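Local coordinates for cyclic nucleotide-binding protein (Ruegeria pomeroyi, PDB 3FX3) that probably acts as a DNA-binding transcription regulator of the CRP family, pairing a cyclic nucleotide-binding domain with a helix-turn-helix domain, at residues A8-A13 against A29-A34; S16-S21 against F86-A91; S119-R122 against I127-S130. All coordinates share one frame; numbering follows the deposited sequence.

How the contacts relate
Contacts 1 and 2 interlock: helices 7-13, 17-20 and 24-31 follow one another, and I19 of the middle one packs on L30 and L31 and against the carbonyl oxygen of A13. Contact 1 is partly buried and opens to solvent, where charge and hydroxyl meet through a phosphate and a water. Contact 2 is buried; there a glutamate and two leucines join helix 17-20 to helix 88-93. Contact 3, about 18 Å from contact 1 and 14 Å from contact 2 between centres, is apolar and joins helix 114-123 to helix 125-147. Contacts 2 and 3 both touch the second subunit, through a hydrogen bond in one and a disulfide and salt bridge in the other.

Contact 1: residues A8-A13 against A29-A34; sequences AQKAIA and ALLSQA. With PO4 (phosphate ion), chain F.
K10 and L31 meet where two helices of the N-terminal helical segment, 7-13 and 24-31, lean together against the beta roll of a CRP-type cyclic nucleotide-binding domain. They share an apolar touch near the K10 backbone: its CB stands 3.9 Å from L31 CD1, and CG follows at almost the same distance. The two side chains run past each other in opposite directions, L31 heading for helix 7-13 and K10 toward S32. L31 and A13 both also touch M110 of strand 107-113, while K10 touches W36.

Past CG the lysine is fully stretched, with CG beside its own backbone N (chi1 -72°), and this reach carries the ammonium group to S32. The two polar ends do not bond directly, as K10 NZ and S32 OG are 4.0 Å apart, but two bridges span them. One is a phosphate ion, probably from the crystallisation liquor: K10 NZ donates to its O2 at 2.7 Å, and S32 OG to its O3 at 2.9 Å. The other is a water that accepts from K10 NZ at 2.8 Å. A weaker bond to the carbonyl of A5 adds to the grip on the ammonium. The positive charge probably steadies the anion on this open side of the contact. With an alanine here the phosphate would probably lose its charged partner and the water its donor, while L31 CD1 would keep only the CB contact.

Residues L31 to A34 form a type I turn, closed by A34 N bonding to L31 O at 3.1 Å. The same water that accepts from K10 NZ donates to S32 OG at 3.0 Å.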
loop_
_atom_site.group_PDB
_atom_site.type_symbol
_atom_site.label_atom_id
_atom_site.label_comp_id
_atom_site.label_asym_id
_atom_site.label_seq_id
_atom_site.Cartn_x
_atom_site.Cartn_y
_atom_site.Cartn_z
ATOM N N ALA B 8 -4.740 7.858 26.741
ATOM C CA ALA B 8 -5.644 8.135 25.618
ATOM C C ALA B 8 -4.857 8.574 24.379
ATOM O O ALA B 8 -5.196 8.201 23.264
ATOM C CB ALA B 8 -6.674 9.179 26.001
ATOM N N GLN B 9 -3.778 9.328 24.574
ATOM C CA GLN B 9 -2.961 9.801 23.448
ATOM C C GLN B 9 -2.192 8.636 22.829
ATOM O O GLN B 9 -2.101 8.509 21.603
ATOM C CB GLN B 9 -1.980 10.886 23.898
ATOM C CG GLN B 9 -2.633 12.170 24.394
ATOM C CD GLN B 9 -3.260 12.042 25.772
ATOM O OE1 GLN B 9 -2.983 11.118 26.530
ATOM N NE2 GLN B 9 -4.166 12.949 26.072
ATOM N N LYS B 10 -1.661 7.769 23.685
ATOM C CA LYS B 10 -0.935 6.599 23.220
ATOM C C LYS B 10 -1.856 5.637 22.422
ATOM O O LYS B 10 -1.405 5.030 21.428
ATOM C CB LYS B 10 -0.269 5.875 24.386
ATOM C CG LYS B 10 0.946 6.613 24.991
ATOM C CD LYS B 10 1.437 5.869 26.279
ATOM C CE LYS B 10 2.668 6.553 26.927
ATOM N NZ LYS B 10 3.094 5.946 28.251
ATOM N N ALA B 11 -3.129 5.530 22.830
ATOM C CA ALA B 11 -4.127 4.719 22.073
ATOM C C ALA B 11 -4.297 5.294 20.667
ATOM O O ALA B 11 -4.293 4.553 19.692
ATOM C CB ALA B 11 -5.494 4.641 22.814
ATOM N N ILE B 12 -4.404 6.615 20.558
ATOM C CA ILE B 12 -4.419 7.264 19.230
ATOM C C ILE B 12 -3.145 6.937 18.416
ATOM O O ILE B 12 -3.240 6.543 17.239
ATOM C CB ILE B 12 -4.633 8.776 19.344
ATOM C CG1 ILE B 12 -6.052 9.063 19.835
ATOM C CG2 ILE B 12 -4.411 9.491 17.989
ATOM C CD1 ILE B 12 -6.267 10.522 20.279
ATOM N N ALA B 13 -1.973 7.036 19.044
ATOM C CA ALA B 13 -0.714 6.741 18.355
ATOM C C ALA B 13 -0.623 5.296 17.833
ATOM O O ALA B 13 0.039 5.038 16.823
ATOM C CB ALA B 13 0.497 7.064 19.250
ATOM N N ALA B 29 7.428 0.208 25.796
ATOM C CA ALA B 29 8.735 0.749 26.162
ATOM C C ALA B 29 9.085 1.918 25.232
ATOM O O ALA B 29 9.616 2.928 25.686
ATOM C CB ALA B 29 9.834 -0.355 26.124
ATOM N N LEU B 30 8.755 1.805 23.954
ATOM C CA LEU B 30 9.091 2.874 23.000
ATOM C C LEU B 30 8.190 4.117 23.172
ATOM O O LEU B 30 8.682 5.247 23.163
ATOM C CB LEU B 30 9.074 2.345 21.580
ATOM C CG LEU B 30 9.353 3.319 20.427
ATOM C CD1 LEU B 30 10.051 2.656 19.277
ATOM C CD2 LEU B 30 8.049 3.892 19.912
ATOM N N LEU B 31 6.886 3.902 23.367
ATOM C CA LEU B 31 5.958 4.992 23.625
ATOM C C LEU B 31 6.330 5.758 24.902
ATOM O O LEU B 31 6.095 6.978 24.996
ATOM C CB LEU B 31 4.521 4.479 23.736
ATOM C CG LEU B 31 3.848 3.941 22.460
ATOM C CD1 LEU B 31 2.415 3.571 22.781
ATOM C CD2 LEU B 31 3.906 4.925 21.292
ATOM N N SER B 32 6.915 5.057 25.873
ATOM C CA SER B 32 7.329 5.690 27.127
ATOM C C SER B 32 8.509 6.628 26.929
ATOM O O SER B 32 8.797 7.392 27.814
ATOM C CB SER B 32 7.712 4.651 28.196
ATOM O OG SER B 32 6.558 4.065 28.791
ATOM N N GLN B 33 9.181 6.560 25.771
ATOM C CA GLN B 33 10.293 7.452 25.474
ATOM C C GLN B 33 9.889 8.576 24.517
ATOM O O GLN B 33 10.737 9.313 24.028
ATOM C CB GLN B 33 11.449 6.632 24.925
ATOM C CG GLN B 33 12.013 5.713 26.006
ATOM C CD GLN B 33 13.074 4.814 25.479
ATOM O OE1 GLN B 33 14.229 5.223 25.373
ATOM N NE2 GLN B 33 12.707 3.565 25.147
ATOM N N ALA B 34 8.595 8.728 24.276
ATOM C CA ALA B 34 8.118 9.773 23.397
ATOM C C ALA B 34 8.329 11.168 23.997
ATOM O O ALA B 34 8.376 11.330 25.214
ATOM C CB ALA B 34 6.640 9.555 23.125
HETATM P P PO4 F . 5.655 7.659 30.239
HETATM O O1 PO4 F . 7.064 8.135 29.929
HETATM O O2 PO4 F . 4.705 7.885 29.071
HETATM O O3 PO4 F . 5.755 6.194 30.625
HETATM O O4 PO4 F . 5.091 8.490 31.376
HETATM O O HOH W 1 3.995 3.457 27.415
#

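Contact 2: residues S16-S21 against F86-A91; sequences SLLIRS and FGEAVA
L18 and E88 bring their backbones nearest, with CA atoms 7.2 Å apart, as the short helix 17-20 lies beside the start of helix 88-93. The sequence F86-G87-E88 matches the opening of the phosphate-binding cassette of cyclic nucleotide-binding domains. G87 is the N-cap of its helix, at a positive phi (84°) where a side chain would press on the carbonyl oxygen of F86.

E88 carries the contact from its side. Its chain bends at chi2 (88°); the E88 and L17 side chains cross at about a right angle, and E88 OE2 comes within 4.0 Å of L17 CD2. Farther back, E88 CG packs against L18 CD1 at 4.2 Å. The buried carboxylate is satisfied from outside the two segments. S85 OG bonds to both E88 OE2 and L18 N, bridging them, and H140 of the second subunit bonds to OE1. Through S85, E88 thus links L18 N indirectly to H140 of the second subunit, on which L17 also packs.

Helix 17-20 is fastened at its own start by S16, whose OG accepts from I19 N at 3.2 Å. L17 O takes two donors, S21 N and S21 OG, from opposite faces of its carbonyl plane. The hydroxyl is the nearer, with S21 OG 2.6 Å from L17 O.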
loop_
_atom_site.group_PDB
_atom_site.type_symbol
_atom_site.label_atom_id
_atom_site.label_comp_id
_atom_site.label_asym_id
_atom_site.label_seq_id
_atom_site.Cartn_x
_atom_site.Cartn_y
_atom_site.Cartn_z
ATOM N N SER B 16 -1.213 4.461 14.158
ATOM C CA SER B 16 -0.280 4.922 13.132
ATOM C C SER B 16 0.489 3.773 12.462
ATOM O O SER B 16 0.725 2.728 13.052
ATOM C CB SER B 16 0.729 5.903 13.716
ATOM O OG SER B 16 1.667 5.252 14.567
ATOM N N LEU B 17 0.874 4.002 11.227
ATOM C CA LEU B 17 1.740 3.096 10.494
ATOM C C LEU B 17 2.998 2.672 11.280
ATOM O O LEU B 17 3.333 1.480 11.343
ATOM C CB LEU B 17 2.154 3.774 9.184
ATOM C CG LEU B 17 2.949 2.934 8.221
ATOM C CD1 LEU B 17 1.971 1.873 7.668
ATOM C CD2 LEU B 17 3.578 3.784 7.104
ATOM N N LEU B 18 3.690 3.640 11.869
ATOM C CA LEU B 18 4.879 3.348 12.673
ATOM C C LEU B 18 4.577 2.323 13.770
ATOM O O LEU B 18 5.242 1.293 13.883
ATOM C CB LEU B 18 5.409 4.609 13.325
ATOM C CG LEU B 18 6.616 4.447 14.245
ATOM C CD1 LEU B 18 7.870 3.984 13.478
ATOM C CD2 LEU B 18 6.871 5.775 14.947
ATOM N N ILE B 19 3.573 2.633 14.580
ATOM C CA ILE B 19 3.331 1.850 15.776
ATOM C C ILE B 19 2.649 0.500 15.444
ATOM O O ILE B 19 2.993 -0.530 16.015
ATOM C CB ILE B 19 2.538 2.650 16.820
ATOM C CG1 ILE B 19 3.305 3.937 17.181
ATOM C CG2 ILE B 19 2.260 1.764 18.073
ATOM C CD1 ILE B 19 4.740 3.723 17.769
ATOM N N ARG B 20 1.744 0.505 14.482
ATOM C CA ARG B 20 1.154 -0.743 14.003
ATOM C C ARG B 20 2.206 -1.711 13.461
ATOM O O ARG B 20 1.968 -2.896 13.468
ATOM C CB ARG B 20 0.172 -0.505 12.857
ATOM C CG ARG B 20 -1.235 -0.163 13.247
ATOM C CD ARG B 20 -2.048 -0.011 11.941
ATOM N NE ARG B 20 -1.831 1.299 11.299
ATOM C CZ ARG B 20 -1.955 1.582 9.984
ATOM N NH1 ARG B 20 -2.260 0.644 9.074
ATOM N NH2 ARG B 20 -1.772 2.841 9.580
ATOM N N SER B 21 3.313 -1.201 12.924
ATOM C CA SER B 21 4.335 -2.074 12.364
ATOM C C SER B 21 5.221 -2.753 13.411
ATOM O O SER B 21 5.946 -3.683 13.080
ATOM C CB SER B 21 5.207 -1.290 11.411
ATOM O OG SER B 21 4.376 -0.738 10.381
ATOM N N PHE B 86 4.483 10.016 10.239
ATOM C CA PHE B 86 5.246 10.376 9.055
ATOM C C PHE B 86 6.706 10.633 9.442
ATOM O O PHE B 86 7.017 10.792 10.627
ATOM C CB PHE B 86 4.605 11.595 8.351
ATOM C CG PHE B 86 4.590 12.864 9.186
ATOM C CD1 PHE B 86 3.553 13.134 10.023
ATOM C CD2 PHE B 86 5.634 13.768 9.123
ATOM C CE1 PHE B 86 3.532 14.275 10.799
ATOM C CE2 PHE B 86 5.607 14.939 9.876
ATOM C CZ PHE B 86 4.548 15.179 10.731
ATOM N N GLY B 87 7.593 10.694 8.443
ATOM C CA GLY B 87 9.009 10.892 8.659
ATOM C C GLY B 87 9.836 9.657 8.972
ATOM O O GLY B 87 11.018 9.782 9.339
ATOM N N GLU B 88 9.228 8.470 8.847
ATOM C CA GLU B 88 9.907 7.213 9.176
ATOM C C GLU B 88 11.146 7.031 8.313
ATOM O O GLU B 88 12.244 6.832 8.847
ATOM C CB GLU B 88 8.999 5.972 9.011
ATOM C CG GLU B 88 7.693 5.975 9.787
ATOM C CD GLU B 88 6.524 6.626 9.051
ATOM O OE1 GLU B 88 6.738 7.342 8.051
ATOM O OE2 GLU B 88 5.371 6.422 9.488
ATOM N N ALA B 89 10.983 7.117 6.994
ATOM C CA ALA B 89 12.088 6.837 6.078
ATOM C C ALA B 89 13.268 7.773 6.325
ATOM O O ALA B 89 14.440 7.338 6.402
ATOM C CB ALA B 89 11.629 6.917 4.589
ATOM N N VAL B 90 12.987 9.078 6.423
ATOM C CA VAL B 90 14.079 10.019 6.510
ATOM C C VAL B 90 14.789 9.920 7.854
ATOM O O VAL B 90 16.010 10.115 7.940
ATOM C CB VAL B 90 13.639 11.471 6.139
ATOM C CG1 VAL B 90 12.557 12.009 7.071
ATOM C CG2 VAL B 90 14.841 12.348 6.181
ATOM N N ALA B 91 14.043 9.570 8.901
ATOM C CA ALA B 91 14.629 9.406 10.196
ATOM C C ALA B 91 15.563 8.170 10.205
ATOM O O ALA B 91 16.655 8.221 10.753
ATOM C CB ALA B 91 13.542 9.293 11.282
#

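Contact 3: residues S119-R122 against I127-S130; sequences SLMR and ICIS
M121, a selenomethionine in this crystal, presses its SE on C128 CB at 3.6 Å and forms the tight heart of the contact. The backbones come close enough to allow it, with the CA atoms of the two residues only 5.5 Å apart. M121 CG lies beside its backbone N (chi1 -62°) and passes over C128, 3.9 Å from its CB; the chain then bends at chi3, turning CE away from the line of CB, CG and SE. The same M121 CG also meets I127 CG2 at 4.1 Å, so that one side chain touches two successive residues of the facing helix.

A second close pair lies alongside. I127 sends its CD1 against L120, 3.7 Å from CG and 3.9 Å from CD1, the two side chains crossing at about a right angle. L120 is partly exposed, whereas I127 is buried.

These contacts join helix 114-123, which follows the strands of the beta roll, to helix 125-147, the long dimerisation helix of the CRP fold, across the short turn between them. C128 sits near the start of that long helix. Its SG, anti to the backbone N (chi1 178°), is 4.0 Å from M121 SE and forms a disulfide with C128 of the second subunit. L132 of that subunit packs on both M121 and C128, so the intrachain contact is continuous with the dimer interface.

The loose side is polar. R122 starts away from the facing segment and is exposed; I129 of the second subunit packs on it, and its NE makes a salt bridge with OE2 of E126 of the second subunit.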
loop_
_atom_site.group_PDB
_atom_site.type_symbol
_atom_site.label_atom_id
_atom_site.label_comp_id
_atom_site.label_asym_id
_atom_site.label_seq_id
_atom_site.Cartn_x
_atom_site.Cartn_y
_atom_site.Cartn_z
ATOM N N SER B 119 18.388 2.380 17.962
ATOM C CA SER B 119 19.260 1.651 18.849
ATOM C C SER B 119 18.631 0.300 19.238
ATOM O O SER B 119 19.340 -0.714 19.319
ATOM C CB SER B 119 19.651 2.465 20.075
ATOM O OG SER B 119 18.549 2.529 20.948
ATOM N N LEU B 120 17.314 0.282 19.416
ATOM C CA LEU B 120 16.565 -0.982 19.628
ATOM C C LEU B 120 16.914 -2.019 18.554
ATOM O O LEU B 120 17.248 -3.189 18.843
ATOM C CB LEU B 120 15.072 -0.644 19.577
ATOM C CG LEU B 120 13.974 -1.524 20.135
ATOM C CD1 LEU B 120 14.214 -1.801 21.608
ATOM C CD2 LEU B 120 12.565 -0.826 19.908
HETATM N N MSE B 121 16.842 -1.590 17.288
HETATM C CA MSE B 121 17.167 -2.488 16.168
HETATM C C MSE B 121 18.667 -2.844 16.041
HETATM O O MSE B 121 19.031 -3.925 15.591
HETATM C CB MSE B 121 16.593 -1.920 14.875
HETATM C CG MSE B 121 15.041 -1.819 14.916
HETATM SE SE MSE B 121 14.331 -1.193 13.259
HETATM C CE MSE B 121 14.705 0.681 13.547
ATOM N N ARG B 122 19.557 -1.965 16.460
ATOM C CA ARG B 122 20.977 -2.302 16.420
ATOM C C ARG B 122 21.379 -3.235 17.563
ATOM O O ARG B 122 22.405 -3.930 17.476
ATOM C CB ARG B 122 21.842 -1.071 16.503
ATOM C CG ARG B 122 21.782 -0.221 15.285
ATOM C CD ARG B 122 22.622 1.022 15.471
ATOM N NE ARG B 122 22.701 1.759 14.221
ATOM C CZ ARG B 122 22.931 3.070 14.085
ATOM N NH1 ARG B 122 23.102 3.871 15.144
ATOM N NH2 ARG B 122 22.986 3.582 12.850
ATOM N N ILE B 127 14.247 -7.536 15.996
ATOM C CA ILE B 127 13.203 -6.539 16.023
ATOM C C ILE B 127 12.991 -5.975 14.628
ATOM O O ILE B 127 11.857 -5.933 14.143
ATOM C CB ILE B 127 13.495 -5.463 17.073
ATOM C CG1 ILE B 127 13.462 -6.134 18.460
ATOM C CG2 ILE B 127 12.495 -4.293 16.983
ATOM C CD1 ILE B 127 13.768 -5.188 19.668
ATOM N N CYS B 128 14.063 -5.593 13.947
ATOM C CA CYS B 128 13.922 -5.055 12.576
ATOM C C CYS B 128 13.399 -6.140 11.635
ATOM O O CYS B 128 12.531 -5.867 10.800
ATOM C CB CYS B 128 15.257 -4.465 12.078
ATOM S SG CYS B 128 15.198 -3.823 10.333
ATOM N N ILE B 129 13.825 -7.386 11.829
ATOM C CA ILE B 129 13.300 -8.487 11.025
ATOM C C ILE B 129 11.780 -8.623 11.171
ATOM O O ILE B 129 11.104 -8.781 10.160
ATOM C CB ILE B 129 14.013 -9.807 11.306
ATOM C CG1 ILE B 129 15.459 -9.741 10.784
ATOM C CG2 ILE B 129 13.289 -11.050 10.689
ATOM C CD1 ILE B 129 16.326 -10.843 11.354
ATOM N N SER B 130 11.241 -8.539 12.403
ATOM C CA SER B 130 9.766 -8.614 12.611
ATOM C C SER B 130 9.055 -7.462 11.993
ATOM O O SER B 130 8.035 -7.643 11.365
ATOM C CB SER B 130 9.394 -8.637 14.087
ATOM O OG SER B 130 10.106 -9.719 14.594
#